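Local coordinates for putative uncharacterized protein (PDB 3M3I) that is of unknown function but belongs to the cupin superfamily (DUF985) and forms a two-chain assembly built on antiparallel beta sheets, at residues Arg133-Ala138 / Arg142-Gln147. Numbering follows the deposited sequence.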
loop_
_atom_site.group_PDB
_atom_site.type_symbol
_atom_site.label_atom_id
_atom_site.label_comp_id
_atom_site.label_asym_id
_atom_site.label_seq_id
_atom_site.Cartn_x
_atom_site.Cartn_y
_atom_site.Cartn_z
ATOM N N ARG A 133 5.614 2.273 -19.444
ATOM C CA ARG A 133 4.304 1.659 -19.294
ATOM C C ARG A 133 4.421 0.551 -18.251
ATOM O O ARG A 133 5.228 -0.365 -18.396
ATOM C CB ARG A 133 3.821 1.107 -20.642
ATOM C CG ARG A 133 2.529 0.279 -20.600
ATOM C CD ARG A 133 2.151 -0.202 -22.005
ATOM N NE ARG A 133 1.138 -1.256 -21.985
ATOM C CZ ARG A 133 1.373 -2.539 -21.698
ATOM N NH1 ARG A 133 2.600 -2.957 -21.398
ATOM N NH2 ARG A 133 0.370 -3.413 -21.705
ATOM N N VAL A 134 3.627 0.651 -17.190
ATOM C CA VAL A 134 3.638 -0.338 -16.119
ATOM C C VAL A 134 2.226 -0.860 -15.894
ATOM O O VAL A 134 1.282 -0.079 -15.799
ATOM C CB VAL A 134 4.188 0.278 -14.823
ATOM C CG1 VAL A 134 4.158 -0.716 -13.678
ATOM C CG2 VAL A 134 5.600 0.788 -15.047
ATOM N N LEU A 135 2.083 -2.182 -15.838
ATOM C CA LEU A 135 0.812 -2.812 -15.484
ATOM C C LEU A 135 0.844 -3.171 -14.014
ATOM O O LEU A 135 1.634 -3.986 -13.627
ATOM C CB LEU A 135 0.583 -4.078 -16.300
ATOM C CG LEU A 135 0.290 -3.893 -17.791
ATOM C CD1 LEU A 135 0.574 -5.177 -18.559
ATOM C CD2 LEU A 135 -1.131 -3.451 -17.998
ATOM N N VAL A 136 -0.002 -2.546 -13.202
ATOM C CA VAL A 136 -0.191 -2.930 -11.798
ATOM C C VAL A 136 -1.269 -4.002 -11.774
ATOM O O VAL A 136 -2.410 -3.741 -12.155
ATOM C CB VAL A 136 -0.628 -1.709 -10.939
ATOM C CG1 VAL A 136 -1.067 -2.145 -9.516
ATOM C CG2 VAL A 136 0.496 -0.702 -10.873
ATOM N N GLY A 137 -0.908 -5.216 -11.359
ATOM C CA GLY A 137 -1.838 -6.360 -11.466
ATOM C C GLY A 137 -1.342 -7.597 -10.740
ATOM O O GLY A 137 -0.280 -7.559 -10.110
ATOM N N ALA A 138 -2.108 -8.685 -10.835
ATOM C CA ALA A 138 -1.841 -9.917 -10.076
ATOM C C ALA A 138 -1.357 -11.103 -10.924
ATOM O O ALA A 138 -1.074 -12.175 -10.385
ATOM C CB ALA A 138 -3.093 -10.325 -9.287
ATOM N N ARG A 142 2.768 -12.549 -16.307
ATOM C CA ARG A 142 2.594 -11.712 -17.509
ATOM C C ARG A 142 3.215 -10.311 -17.352
ATOM O O ARG A 142 2.863 -9.394 -18.074
ATOM C CB ARG A 142 1.115 -11.520 -17.789
ATOM C CG ARG A 142 0.378 -12.751 -18.176
ATOM C CD ARG A 142 -1.070 -12.398 -18.385
ATOM N NE ARG A 142 -1.826 -13.488 -18.979
ATOM C CZ ARG A 142 -3.131 -13.458 -19.200
ATOM N NH1 ARG A 142 -3.838 -12.384 -18.862
ATOM N NH2 ARG A 142 -3.736 -14.505 -19.764
ATOM N N GLY A 143 4.121 -10.138 -16.401
ATOM C CA GLY A 143 4.793 -8.867 -16.235
ATOM C C GLY A 143 4.027 -7.834 -15.429
ATOM O O GLY A 143 4.478 -6.698 -15.310
ATOM N N GLU A 144 2.888 -8.216 -14.856
ATOM C CA GLU A 144 2.139 -7.312 -14.003
ATOM C C GLU A 144 2.834 -7.244 -12.654
ATOM O O GLU A 144 3.524 -8.170 -12.290
ATOM C CB GLU A 144 0.679 -7.760 -13.852
ATOM C CG GLU A 144 -0.069 -7.858 -15.188
ATOM C CD GLU A 144 -1.454 -8.452 -15.053
ATOM O OE1 GLU A 144 -1.892 -8.679 -13.901
ATOM O OE2 GLU A 144 -2.099 -8.707 -16.099
ATOM N N LEU A 145 2.650 -6.133 -11.936
ATOM C CA LEU A 145 3.308 -5.896 -10.657
ATOM C C LEU A 145 2.285 -5.586 -9.572
ATOM O O LEU A 145 1.558 -4.610 -9.683
ATOM C CB LEU A 145 4.280 -4.734 -10.802
ATOM C CG LEU A 145 5.440 -4.923 -11.792
ATOM C CD1 LEU A 145 6.240 -3.626 -12.009
ATOM C CD2 LEU A 145 6.354 -6.044 -11.359
ATOM N N LEU A 146 2.221 -6.399 -8.523
ATOM C CA LEU A 146 1.263 -6.193 -7.442
ATOM C C LEU A 146 1.436 -4.856 -6.747
ATOM O O LEU A 146 0.490 -4.310 -6.192
ATOM C CB LEU A 146 1.383 -7.285 -6.391
ATOM C CG LEU A 146 0.864 -8.689 -6.685
ATOM C CD1 LEU A 146 1.373 -9.595 -5.599
ATOM C CD2 LEU A 146 -0.673 -8.746 -6.783
ATOM N N GLN A 147 2.657 -4.340 -6.777
ATOM C CA GLN A 147 3.008 -3.069 -6.155
ATOM C C GLN A 147 3.952 -2.325 -7.104
ATOM O O GLN A 147 4.743 -2.941 -7.799
ATOM C CB GLN A 147 3.680 -3.371 -4.812
ATOM C CG GLN A 147 4.083 -2.176 -3.981
ATOM C CD GLN A 147 5.121 -2.505 -2.909
ATOM O OE1 GLN A 147 6.021 -1.735 -2.685
ATOM N NE2 GLN A 147 4.967 -3.634 -2.227
#
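Glu-144 reaches across Gly-137, its CB 3.7 Å from Gly-137 CA, while its CG passes Leu-135 CB at 4.0 Å. Leu-135 points its CB toward 142-147, and its side chain also packs on Pro-91, which Glu-144 touches too. With CG beside its own backbone N (chi1 -59°), the extended side chain of Glu-144 lies along the backbone of Gly-137 and brings OE1 to 3.4 Å from Gly-137 CA. OE1 is hydrogen-bonded by Arg-139 N, in the short link joining 133-138 to 142-147.

Backbone bonds hold Leu-145 against the end of strand 130-136. Its N donates to Leu-135 O (2.9 Å), and its carbonyl O accepts from Gly-137 N at 3.0 Å, this second donor standing 67° out of the carbonyl plane. Beside these bonds, Leu-145 CD1 meets Val-134 CG1 at 3.9 Å, the two side chains crossing at about a right angle. Beyond Gly-137, Leu-146 CD2 lies 3.8 Å from Ala-138 CB, and Leu-146 also packs on Leu-173 of the second subunit.

The chain thus comes back across the end of strand 130-136, the two parts 68° apart, on its way to strand 147-150 of the other sheet of the cupin fold. Glu-144, a buried residue, accepts the Arg-139 N-H of the intervening link and, together with two main-chain bonds, probably fixes the shape of this crossing.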